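Long-range contacts in A197 (Sulfolobus turreted icosahedral virus, PDB 2C0N), which is a viral glycosyltransferase of the GT-A fold and probably transfers a sugar from an activated donor to an acceptor not yet known: residues L4-M10 against E27-R33; R14-F20 against L60-P66; S98-W104 against V113-G117; P134-A138 against G149-F154. One frame throughout, in Å; residues are numbered along the deposited sequence.

In the fold
Contacts 1 and 2 share the N-terminal half of the GT-A domain, their centres about 11 Å apart. Contact 1 pairs two parallel strands, and contact 2 lays the helix between those strands against Leu60-Pro66, where Asp61-Glu62-Asp63, probably the DXD motif of GT-A enzymes, follows strand 56-60. Phe6 O probably receives a hydrogen bond from Leu60 N, joining the two. Both contacts also reach the second subunit. Contacts 3 and 4, with centres about 14 Å apart, touch where Gly117 and Trp104 meet Asp151. Nearest atoms of contacts 2 and 3 are about 5 Å apart. A nickel ion is bound by His198 and His200 in the C-terminal run of histidines, probably a purification tag.

Contact 1 of 4, residues L4-M10 against E27-R33; sequences LFFIPSM and EYVILSR
Leu31 and Ile7 are joined through their backbones, Leu31 N giving its hydrogen to Ile7 O at 2.9 Å. The bond belongs to a regular parallel pairing of strands 4-8 and 28-31, whose axes lie 12° apart; with helix 15-23 they form a beta-alpha-beta unit of the GT-A domain. Phe5 with Glu27 and Val29, and Ile7 with Val29, supply the preceding bonds. Leu31 points its isobutyl group to the face of Phe6 and Val29, packed by helix 37-50, and its CD1 arrives at the edge of the Phe6 ring, 4.2 Å from Phe6 CB. Ile7 serves the other face: its CG2 meets Ile30 CG2 at 4.3 Å and its CD1 crosses to Tyr28 CB, with Leu17 and Leu21 beyond. Branched aliphatic residues suit both places, filling the layers between sheet and helices.

At the end of the strands, Leu31 O is gripped twice by Ser9, just past strand 4-8. Ser9 N approaches in the carbonyl plane at 3.0 Å, while Ser9 OG comes from above that plane at 2.8 Å. Arg33 then runs out extended, and the bent chain of Met10, deposited as selenomethionine, carries CE over one face of the guanidinium, 3.7 Å from Arg33 NE. A water accepts weakly from Arg33 NH1 and donates to Met10 O, as does Arg177 of the second subunit. Tyr28, Val29 and Ile30 continue the sheet antiparallel into that subunit. The chemistry thus grades from apolar packing along the strands to a serine that donates twice to one carbonyl and an exposed arginine.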
# COMPACT_ATOMS: atom_id res chain seq x y z
N LEU A 4 -10.53 13.39 4.97
CA LEU A 4 -9.18 12.90 5.08
C LEU A 4 -9.21 11.62 5.91
O LEU A 4 -9.60 11.62 7.10
CB LEU A 4 -8.28 13.94 5.74
CG LEU A 4 -6.78 13.65 5.73
CD1 LEU A 4 -6.30 13.34 4.33
CD2 LEU A 4 -6.05 14.84 6.27
N PHE A 5 -8.80 10.53 5.26
CA PHE A 5 -8.74 9.23 5.91
C PHE A 5 -7.43 9.04 6.69
O PHE A 5 -6.37 9.25 6.16
CB PHE A 5 -8.87 8.10 4.88
CG PHE A 5 -10.27 7.89 4.41
CD1 PHE A 5 -10.86 8.81 3.56
CD2 PHE A 5 -11.01 6.81 4.83
CE1 PHE A 5 -12.16 8.64 3.13
CE2 PHE A 5 -12.31 6.62 4.42
CZ PHE A 5 -12.88 7.55 3.55
N PHE A 6 -7.53 8.60 7.92
CA PHE A 6 -6.35 8.27 8.71
C PHE A 6 -6.41 6.79 8.99
O PHE A 6 -7.40 6.30 9.55
CB PHE A 6 -6.31 9.08 10.00
CG PHE A 6 -5.93 10.53 9.79
CD1 PHE A 6 -6.88 11.44 9.41
CD2 PHE A 6 -4.62 10.95 9.92
CE1 PHE A 6 -6.54 12.77 9.18
CE2 PHE A 6 -4.27 12.26 9.70
CZ PHE A 6 -5.21 13.16 9.34
N ILE A 7 -5.37 6.09 8.57
CA ILE A 7 -5.32 4.65 8.61
C ILE A 7 -4.18 4.21 9.56
O ILE A 7 -3.03 4.26 9.16
CB ILE A 7 -5.12 4.09 7.19
CG1 ILE A 7 -6.28 4.51 6.27
CG2 ILE A 7 -4.87 2.54 7.29
CD1 ILE A 7 -6.00 4.44 4.74
N PRO A 8 -4.50 3.79 10.80
CA PRO A 8 -3.48 3.30 11.73
C PRO A 8 -2.91 2.00 11.18
O PRO A 8 -3.68 1.10 10.87
CB PRO A 8 -4.27 3.03 13.02
CG PRO A 8 -5.53 3.69 12.87
CD PRO A 8 -5.83 3.84 11.43
N SER A 9 -1.61 1.94 10.96
CA SER A 9 -1.03 0.68 10.48
C SER A 9 0.03 0.13 11.39
O SER A 9 0.46 0.82 12.32
CB SER A 9 -0.47 0.88 9.08
OG SER A 9 0.83 1.34 9.17
N MSE A 10 0.48 -1.08 11.08
CA MSE A 10 1.67 -1.69 11.68
C MSE A 10 2.87 -1.67 10.74
O MSE A 10 3.88 -2.34 10.98
CB MSE A 10 1.36 -3.11 12.17
CG MSE A 10 0.10 -3.13 13.01
SE MSE A 10 0.59 -2.59 14.77
CE MSE A 10 1.19 -4.27 15.40
N GLU A 27 -8.03 10.50 -0.25
CA GLU A 27 -6.95 11.26 0.38
C GLU A 27 -6.73 10.73 1.79
O GLU A 27 -7.69 10.54 2.55
CB GLU A 27 -7.28 12.74 0.42
CG GLU A 27 -7.33 13.35 -0.97
CD GLU A 27 -7.57 14.81 -0.90
OE1 GLU A 27 -8.75 15.22 -0.84
OE2 GLU A 27 -6.59 15.56 -0.88
N TYR A 28 -5.47 10.44 2.13
CA TYR A 28 -5.20 9.72 3.37
C TYR A 28 -3.85 10.05 3.96
O TYR A 28 -2.96 10.59 3.29
CB TYR A 28 -5.29 8.21 3.12
CG TYR A 28 -4.31 7.73 2.04
CD1 TYR A 28 -2.98 7.53 2.34
CD2 TYR A 28 -4.73 7.48 0.74
CE1 TYR A 28 -2.08 7.07 1.41
CE2 TYR A 28 -3.81 7.01 -0.23
CZ TYR A 28 -2.50 6.82 0.13
OH TYR A 28 -1.57 6.38 -0.80
N VAL A 29 -3.73 9.65 5.22
CA VAL A 29 -2.48 9.51 5.89
C VAL A 29 -2.46 8.12 6.51
O VAL A 29 -3.32 7.76 7.32
CB VAL A 29 -2.30 10.54 6.98
CG1 VAL A 29 -0.97 10.32 7.71
CG2 VAL A 29 -2.35 11.96 6.41
N ILE A 30 -1.51 7.31 6.09
CA ILE A 30 -1.32 6.02 6.69
C ILE A 30 -0.28 6.20 7.79
O ILE A 30 0.81 6.67 7.53
CB ILE A 30 -0.79 4.97 5.70
CG1 ILE A 30 -1.69 4.90 4.47
CG2 ILE A 30 -0.82 3.60 6.36
CD1 ILE A 30 -1.10 4.16 3.35
N LEU A 31 -0.63 5.87 9.02
CA LEU A 31 0.19 6.17 10.16
C LEU A 31 1.10 4.98 10.41
O LEU A 31 0.61 3.83 10.51
CB LEU A 31 -0.68 6.44 11.39
CG LEU A 31 -1.63 7.64 11.18
CD1 LEU A 31 -2.90 7.50 11.95
CD2 LEU A 31 -0.93 8.87 11.53
N SER A 32 2.41 5.23 10.50
CA SER A 32 3.38 4.24 10.89
C SER A 32 3.18 3.82 12.32
O SER A 32 2.46 4.45 13.08
CB SER A 32 4.80 4.77 10.73
OG SER A 32 5.07 4.81 9.35
N ARG A 33 3.80 2.69 12.66
CA ARG A 33 3.56 2.05 13.91
C ARG A 33 4.03 2.96 15.03
O ARG A 33 5.05 3.62 14.89
CB ARG A 33 4.32 0.73 13.95
CG ARG A 33 3.91 -0.13 15.08
CD ARG A 33 4.55 -1.47 14.95
NE ARG A 33 4.23 -2.29 16.11
CZ ARG A 33 4.72 -3.49 16.36
NH1 ARG A 33 5.60 -4.05 15.53
NH2 ARG A 33 4.35 -4.14 17.47
O HOH W 1 5.00 -4.08 12.64

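Contact 2 of 4, residues R14-F20 against L60-P66; sequences RLPLIDF and LDEDVVP
Arg14 and Glu62 hold the polar end of this contact. Arg14 NH2 makes a nearly straight hydrogen bond, part of a salt bridge, to Glu62 OE1 at 2.8 Å, in the guanidinium plane and on the syn lone pair. Arg14 NE reaches Glu62 OE2 only weakly, completing a side-on grip although the two planes are turned 45° apart. The same OE2 takes a firmer bond from Arg14 N at 2.8 Å, and Glu62 O receives Arg14 NE at 3.2 Å from above its carbonyl plane. The bend of Glu62 at chi2 (-86°) folds its carboxylate back to the N-cap residue of the helix. Asp63 CB lies over one face of the guanidinium; its carboxylate pairs with Lys92.

Apolar contacts follow along the helix. Leu17 spreads its methyls, CD1 against Leu60 CD2 at 3.8 Å and CD2 against Glu62 O at 3.5 Å, while Val65 CG2 packs on Leu17 CB. The flat ring of Phe20 offers a face to Pro66, whose CD stands 3.8 Å above its centroid in a CH-pi contact.

Asp61-Glu62-Asp63 probably corresponds to the DXD motif of GT-A enzymes. Helix 15-20 and strand 64-66 cross at 34°; Ile7 of strand 3-8 touches Leu17 and Glu62, strand 162-173 flanks strand 64-66, and strand 193-195 packs on Leu15 and Ile18.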
# COMPACT_ATOMS: atom_id res chain seq x y z
N ARG A 14 -2.45 -4.01 3.35
CA ARG A 14 -2.90 -5.16 2.56
C ARG A 14 -3.45 -4.67 1.20
O ARG A 14 -4.04 -3.58 1.09
CB ARG A 14 -3.90 -6.04 3.35
CG ARG A 14 -5.21 -5.38 3.75
CD ARG A 14 -5.90 -6.12 4.82
NE ARG A 14 -5.18 -5.90 6.06
CZ ARG A 14 -4.75 -6.83 6.88
NH1 ARG A 14 -5.10 -8.06 6.72
NH2 ARG A 14 -4.07 -6.48 7.95
N LEU A 15 -3.31 -5.52 0.19
CA LEU A 15 -3.70 -5.17 -1.17
C LEU A 15 -5.14 -4.73 -1.31
O LEU A 15 -5.44 -3.77 -2.03
CB LEU A 15 -3.39 -6.32 -2.13
CG LEU A 15 -2.10 -6.14 -2.96
CD1 LEU A 15 -0.84 -5.93 -2.11
CD2 LEU A 15 -1.96 -7.29 -3.95
N PRO A 16 -6.05 -5.48 -0.71
CA PRO A 16 -7.47 -5.05 -0.84
C PRO A 16 -7.73 -3.61 -0.37
O PRO A 16 -8.56 -2.93 -0.97
CB PRO A 16 -8.21 -6.09 -0.00
CG PRO A 16 -7.28 -7.29 -0.03
CD PRO A 16 -5.93 -6.76 0.02
N LEU A 17 -7.03 -3.13 0.66
CA LEU A 17 -7.15 -1.72 1.06
C LEU A 17 -6.48 -0.76 0.07
O LEU A 17 -7.06 0.25 -0.28
CB LEU A 17 -6.70 -1.49 2.52
CG LEU A 17 -6.82 -0.04 3.02
CD1 LEU A 17 -8.19 0.35 3.06
CD2 LEU A 17 -6.21 0.04 4.37
N ILE A 18 -5.32 -1.12 -0.48
CA ILE A 18 -4.69 -0.33 -1.53
C ILE A 18 -5.65 -0.15 -2.68
O ILE A 18 -5.78 0.97 -3.22
CB ILE A 18 -3.40 -0.96 -1.99
CG1 ILE A 18 -2.44 -0.99 -0.83
CG2 ILE A 18 -2.75 -0.16 -3.15
CD1 ILE A 18 -1.20 -1.71 -1.17
N ASP A 19 -6.33 -1.23 -3.06
CA ASP A 19 -7.28 -1.16 -4.18
C ASP A 19 -8.43 -0.20 -3.92
O ASP A 19 -8.79 0.61 -4.80
CB ASP A 19 -7.80 -2.55 -4.52
CG ASP A 19 -8.25 -2.67 -5.95
OD1 ASP A 19 -7.63 -2.04 -6.86
OD2 ASP A 19 -9.26 -3.36 -6.15
N PHE A 20 -8.98 -0.26 -2.71
CA PHE A 20 -10.01 0.67 -2.31
C PHE A 20 -9.49 2.11 -2.39
O PHE A 20 -10.18 3.01 -2.90
CB PHE A 20 -10.45 0.38 -0.86
CG PHE A 20 -11.21 1.50 -0.23
CD1 PHE A 20 -12.53 1.70 -0.56
CD2 PHE A 20 -10.59 2.37 0.61
CE1 PHE A 20 -13.27 2.74 0.05
CE2 PHE A 20 -11.30 3.38 1.20
CZ PHE A 20 -12.62 3.57 0.90
N LEU A 60 -10.04 4.69 9.45
CA LEU A 60 -10.19 3.42 8.79
C LEU A 60 -9.04 2.54 9.19
O LEU A 60 -7.90 2.89 8.91
CB LEU A 60 -10.22 3.60 7.26
CG LEU A 60 -10.58 2.38 6.40
CD1 LEU A 60 -11.96 1.91 6.69
CD2 LEU A 60 -10.45 2.77 4.93
N ASP A 61 -9.34 1.45 9.92
CA ASP A 61 -8.31 0.51 10.35
C ASP A 61 -7.76 -0.12 9.09
O ASP A 61 -8.46 -0.28 8.08
CB ASP A 61 -8.87 -0.56 11.27
CG ASP A 61 -9.05 -0.09 12.70
OD1 ASP A 61 -8.53 0.99 13.08
OD2 ASP A 61 -9.71 -0.83 13.43
N GLU A 62 -6.47 -0.44 9.11
CA GLU A 62 -5.80 -0.99 7.93
C GLU A 62 -6.36 -2.36 7.49
O GLU A 62 -6.13 -2.81 6.38
CB GLU A 62 -4.31 -1.06 8.19
CG GLU A 62 -3.46 -1.64 7.06
CD GLU A 62 -3.35 -3.16 7.09
OE1 GLU A 62 -3.54 -3.74 8.18
OE2 GLU A 62 -3.10 -3.78 6.02
N ASP A 63 -7.08 -3.04 8.38
CA ASP A 63 -7.74 -4.30 8.00
C ASP A 63 -9.24 -4.15 7.70
O ASP A 63 -9.94 -5.14 7.61
CB ASP A 63 -7.49 -5.40 9.04
CG ASP A 63 -7.81 -5.00 10.45
OD1 ASP A 63 -8.39 -3.92 10.64
OD2 ASP A 63 -7.45 -5.81 11.39
N VAL A 64 -9.71 -2.92 7.56
CA VAL A 64 -11.10 -2.67 7.24
C VAL A 64 -11.19 -2.06 5.83
O VAL A 64 -10.56 -1.05 5.55
CB VAL A 64 -11.74 -1.75 8.31
CG1 VAL A 64 -13.16 -1.35 7.90
CG2 VAL A 64 -11.74 -2.43 9.69
N VAL A 65 -11.95 -2.70 4.94
CA VAL A 65 -12.03 -2.31 3.54
C VAL A 65 -13.46 -2.05 3.16
O VAL A 65 -14.25 -2.98 3.02
CB VAL A 65 -11.44 -3.38 2.58
CG1 VAL A 65 -11.53 -2.91 1.13
CG2 VAL A 65 -10.01 -3.65 2.93
N PRO A 66 -13.83 -0.76 3.02
CA PRO A 66 -15.19 -0.45 2.68
C PRO A 66 -15.68 -1.05 1.39
O PRO A 66 -14.93 -1.12 0.38
CB PRO A 66 -15.21 1.08 2.67
CG PRO A 66 -14.05 1.45 3.57
CD PRO A 66 -13.04 0.46 3.26

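Contact 3 of 4, residues S98-W104 against V113-G117; sequences SVYRKDW and VNGCG
Tyr100 faces both Asn114 and Gly115, a classic beta bulge in the two-stranded antiparallel sheet of strands 99-100 and 115-116. Its carbonyl oxygen accepts from two successive backbone nitrogens, Asn114 N at 3.0 Å and Gly115 N at 3.3 Å, while Tyr100 N donates to Gly115 O. Beyond the bulge, Val99 and Cys116 form a non-hydrogen-bonded pair, and Gly117 N bonds Ser98 O.

The Tyr100 side chain can be followed outward. CB rests over a face of the Trp104 indole. CG lies between the backbone N and the carbonyl carbon (chi1 63°), which folds the ring back over the opposite strand. On one side CD2 lies 3.6 Å from Gly115 O, and CE2 is 3.5 Å from Gly115 C and close to Cys116 N; on the other, CD1 and CE1 run past Gly115 N and the CB of Asn114. Tyr100 CZ sits 3.7 Å from Gly115 CA. That CA makes a CH-pi contact 23° off the ring normal, and Tyr100 OH ends 3.9 Å from Gly115 CA. Glycine suits the place because, having no side chain, it lets the aromatic face lie directly on its backbone. Val152 and Phe155 of helix 150-158 also touch Tyr100, and a dioxane molecule, probably from the crystallisation liquor, lies close to its side chain.

At the exposed end Arg101 turns its guanidinium to Glu105, leaving its CG against Val113. There Asn114 ND2 reaches Arg101 O at 3.1 Å, coming from well above the carbonyl plane.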
# COMPACT_ATOMS: atom_id res chain seq x y z
N SER A 98 -19.21 -3.78 14.63
CA SER A 98 -18.38 -2.67 15.11
C SER A 98 -19.09 -1.48 15.74
O SER A 98 -18.45 -0.45 15.93
CB SER A 98 -17.61 -2.13 13.93
OG SER A 98 -18.52 -1.78 12.88
N VAL A 99 -20.38 -1.56 16.03
CA VAL A 99 -21.08 -0.46 16.66
C VAL A 99 -21.77 -1.01 17.88
O VAL A 99 -22.11 -2.18 17.93
CB VAL A 99 -22.12 0.22 15.73
CG1 VAL A 99 -21.49 0.59 14.40
CG2 VAL A 99 -23.29 -0.66 15.51
N TYR A 100 -21.97 -0.16 18.88
CA TYR A 100 -22.65 -0.62 20.11
C TYR A 100 -23.62 0.38 20.69
O TYR A 100 -23.46 1.59 20.55
CB TYR A 100 -21.63 -1.01 21.16
CG TYR A 100 -20.75 0.12 21.63
CD1 TYR A 100 -21.17 0.99 22.64
CD2 TYR A 100 -19.48 0.32 21.07
CE1 TYR A 100 -20.35 2.01 23.08
CE2 TYR A 100 -18.67 1.35 21.51
CZ TYR A 100 -19.10 2.18 22.51
OH TYR A 100 -18.29 3.21 22.96
N ARG A 101 -24.66 -0.17 21.33
CA ARG A 101 -25.49 0.59 22.27
C ARG A 101 -25.17 0.03 23.65
O ARG A 101 -24.23 0.48 24.28
CB ARG A 101 -26.95 0.52 21.88
CG ARG A 101 -27.21 1.26 20.57
CD ARG A 101 -28.61 1.12 20.07
NE ARG A 101 -28.88 -0.23 19.64
CZ ARG A 101 -30.05 -0.67 19.17
NH1 ARG A 101 -31.09 0.17 19.07
NH2 ARG A 101 -30.17 -1.94 18.80
N LYS A 102 -25.88 -1.01 24.09
CA LYS A 102 -25.55 -1.63 25.38
C LYS A 102 -24.39 -2.61 25.23
O LYS A 102 -23.61 -2.80 26.16
CB LYS A 102 -26.77 -2.33 26.00
CG LYS A 102 -27.83 -1.36 26.51
CD LYS A 102 -28.51 -1.85 27.79
CE LYS A 102 -29.55 -0.85 28.30
NZ LYS A 102 -30.07 -1.16 29.67
N ASP A 103 -24.30 -3.22 24.05
CA ASP A 103 -23.20 -4.11 23.71
C ASP A 103 -22.98 -4.08 22.18
O ASP A 103 -23.74 -3.43 21.46
CB ASP A 103 -23.52 -5.52 24.19
CG ASP A 103 -22.31 -6.45 24.14
OD1 ASP A 103 -21.16 -5.96 24.01
OD2 ASP A 103 -22.53 -7.68 24.24
N TRP A 104 -21.94 -4.76 21.71
CA TRP A 104 -21.68 -4.85 20.26
C TRP A 104 -22.96 -5.34 19.64
O TRP A 104 -23.59 -6.26 20.14
CB TRP A 104 -20.50 -5.75 19.94
CG TRP A 104 -19.26 -5.28 20.57
CD1 TRP A 104 -18.62 -5.85 21.64
CD2 TRP A 104 -18.54 -4.08 20.26
NE1 TRP A 104 -17.52 -5.10 21.97
CE2 TRP A 104 -17.45 -4.01 21.15
CE3 TRP A 104 -18.68 -3.08 19.29
CZ2 TRP A 104 -16.52 -2.96 21.11
CZ3 TRP A 104 -17.77 -2.05 19.24
CH2 TRP A 104 -16.70 -1.99 20.14
N VAL A 113 -26.52 5.39 17.90
CA VAL A 113 -25.81 4.41 18.74
C VAL A 113 -24.96 5.15 19.78
O VAL A 113 -24.85 6.36 19.72
CB VAL A 113 -24.91 3.46 17.89
CG1 VAL A 113 -25.75 2.60 16.94
CG2 VAL A 113 -23.86 4.24 17.09
N ASN A 114 -24.36 4.42 20.72
CA ASN A 114 -23.46 5.03 21.73
C ASN A 114 -22.02 5.18 21.24
O ASN A 114 -21.32 6.14 21.58
CB ASN A 114 -23.51 4.23 23.05
CG ASN A 114 -24.80 4.44 23.82
OD1 ASN A 114 -25.18 5.58 24.13
ND2 ASN A 114 -25.47 3.35 24.16
N GLY A 115 -21.55 4.25 20.41
CA GLY A 115 -20.24 4.39 19.83
C GLY A 115 -19.90 3.24 18.89
O GLY A 115 -20.78 2.45 18.53
N CYS A 116 -18.63 3.15 18.54
CA CYS A 116 -18.11 2.11 17.68
C CYS A 116 -16.61 1.93 17.97
O CYS A 116 -16.10 2.56 18.89
CB CYS A 116 -18.37 2.46 16.22
SG CYS A 116 -17.65 3.97 15.66
N GLY A 117 -15.91 1.06 17.23
CA GLY A 117 -14.48 0.76 17.52
C GLY A 117 -13.40 1.66 16.91
O GLY A 117 -12.18 1.37 17.04

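Contact 4 of 4, residues P134-A138 against G149-F154; sequences PAFLA and GEDVYF
Phe154 sets its CG anti to the backbone N (chi1 175°), whereas Phe136 takes the rotamer beside its own N (chi1 -58°), and the two rings run alongside each other, nearly parallel (16°) but displaced so that little of one lies over the other. Their centroids are 5.0 Å apart; Phe136 CE2 touches Phe154 CD2 at 3.4 Å. One helical step back, Tyr153 turns its CG the same way as Phe154 and lays its ring beneath Leu137, whose CB sits 3.8 Å from the centroid in a CH-pi contact. Ala135 O lies in the planes of both the Tyr153 and Phe154 rings, 3.3 Å from Tyr153 CE1, where aromatic C-H edges suit a carbonyl.

At the helix start Leu137 O receives a C-H...O contact from Glu150 CA at 3.2 Å. Glu150 sends its carboxylate to Arg41 of helix 37-50, while Glu42 of that helix holds the backbone N of Ala135 and Phe136. Most of the connection between the segments, residues 139-147, is not modelled. Ring faces, ring edges and C-H groups meeting carbonyl oxygens therefore hold the loop to the helix without conventional hydrogen bonds, and the buried Glu150 N has no partner in the model.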
# COMPACT_ATOMS: atom_id res chain seq x y z
N PRO A 134 -5.58 16.18 24.98
CA PRO A 134 -5.63 15.05 24.03
C PRO A 134 -6.90 14.17 24.20
O PRO A 134 -7.41 14.03 25.33
CB PRO A 134 -4.34 14.26 24.33
CG PRO A 134 -3.75 14.87 25.60
CD PRO A 134 -4.71 15.87 26.14
N ALA A 135 -7.37 13.57 23.10
CA ALA A 135 -8.72 13.01 22.93
C ALA A 135 -8.87 11.48 23.02
O ALA A 135 -9.96 10.95 23.27
CB ALA A 135 -9.27 13.45 21.57
N PHE A 136 -7.78 10.76 22.74
CA PHE A 136 -7.80 9.29 22.73
C PHE A 136 -6.88 8.75 23.80
O PHE A 136 -5.70 9.09 23.86
CB PHE A 136 -7.38 8.74 21.36
CG PHE A 136 -8.22 9.23 20.26
CD1 PHE A 136 -7.82 10.30 19.49
CD2 PHE A 136 -9.46 8.65 20.01
CE1 PHE A 136 -8.63 10.76 18.47
CE2 PHE A 136 -10.28 9.13 19.01
CZ PHE A 136 -9.86 10.18 18.24
N LEU A 137 -7.42 7.90 24.65
CA LEU A 137 -6.62 7.31 25.73
C LEU A 137 -7.02 5.85 25.94
O LEU A 137 -8.20 5.50 25.96
CB LEU A 137 -6.81 8.12 27.01
CG LEU A 137 -5.99 7.66 28.21
CD1 LEU A 137 -4.51 7.73 27.88
CD2 LEU A 137 -6.32 8.49 29.41
N ALA A 138 -6.01 5.00 26.11
CA ALA A 138 -6.22 3.58 26.31
C ALA A 138 -5.51 3.19 27.58
O ALA A 138 -6.16 2.99 28.58
CB ALA A 138 -5.67 2.80 25.15
N GLY A 149 -10.04 0.15 25.52
CA GLY A 149 -9.54 0.94 24.43
C GLY A 149 -9.93 2.40 24.40
O GLY A 149 -10.81 2.89 25.13
N GLU A 150 -9.25 3.07 23.48
CA GLU A 150 -9.43 4.48 23.22
C GLU A 150 -10.76 4.74 22.54
O GLU A 150 -11.22 5.88 22.53
CB GLU A 150 -8.27 5.00 22.36
CG GLU A 150 -8.29 4.60 20.89
CD GLU A 150 -7.82 3.18 20.59
OE1 GLU A 150 -7.42 2.41 21.52
OE2 GLU A 150 -7.85 2.85 19.40
N ASP A 151 -11.35 3.69 21.97
CA ASP A 151 -12.67 3.73 21.35
C ASP A 151 -13.80 3.96 22.37
O ASP A 151 -14.55 4.92 22.24
CB ASP A 151 -12.94 2.48 20.52
CG ASP A 151 -12.76 1.18 21.29
OD1 ASP A 151 -12.06 1.13 22.32
OD2 ASP A 151 -13.31 0.17 20.80
N VAL A 152 -13.90 3.10 23.39
CA VAL A 152 -14.91 3.28 24.45
C VAL A 152 -14.59 4.54 25.25
O VAL A 152 -15.51 5.29 25.61
CB VAL A 152 -15.03 2.05 25.38
CG1 VAL A 152 -15.98 2.33 26.55
CG2 VAL A 152 -15.54 0.88 24.56
N TYR A 153 -13.31 4.81 25.49
CA TYR A 153 -12.93 6.05 26.15
C TYR A 153 -13.45 7.27 25.38
O TYR A 153 -14.09 8.14 25.96
CB TYR A 153 -11.41 6.16 26.29
CG TYR A 153 -10.94 7.50 26.80
CD1 TYR A 153 -10.71 8.55 25.91
CD2 TYR A 153 -10.74 7.75 28.17
CE1 TYR A 153 -10.29 9.78 26.34
CE2 TYR A 153 -10.31 9.01 28.62
CZ TYR A 153 -10.08 10.01 27.68
OH TYR A 153 -9.67 11.26 28.05
N PHE A 154 -13.16 7.31 24.08
CA PHE A 154 -13.51 8.45 23.23
C PHE A 154 -15.01 8.77 23.33
O PHE A 154 -15.42 9.90 23.60
CB PHE A 154 -13.17 8.15 21.78
CG PHE A 154 -13.60 9.21 20.83
CD1 PHE A 154 -14.73 9.03 20.06
CD2 PHE A 154 -12.89 10.38 20.72
CE1 PHE A 154 -15.12 10.02 19.18
CE2 PHE A 154 -13.28 11.38 19.86
CZ PHE A 154 -14.39 11.21 19.09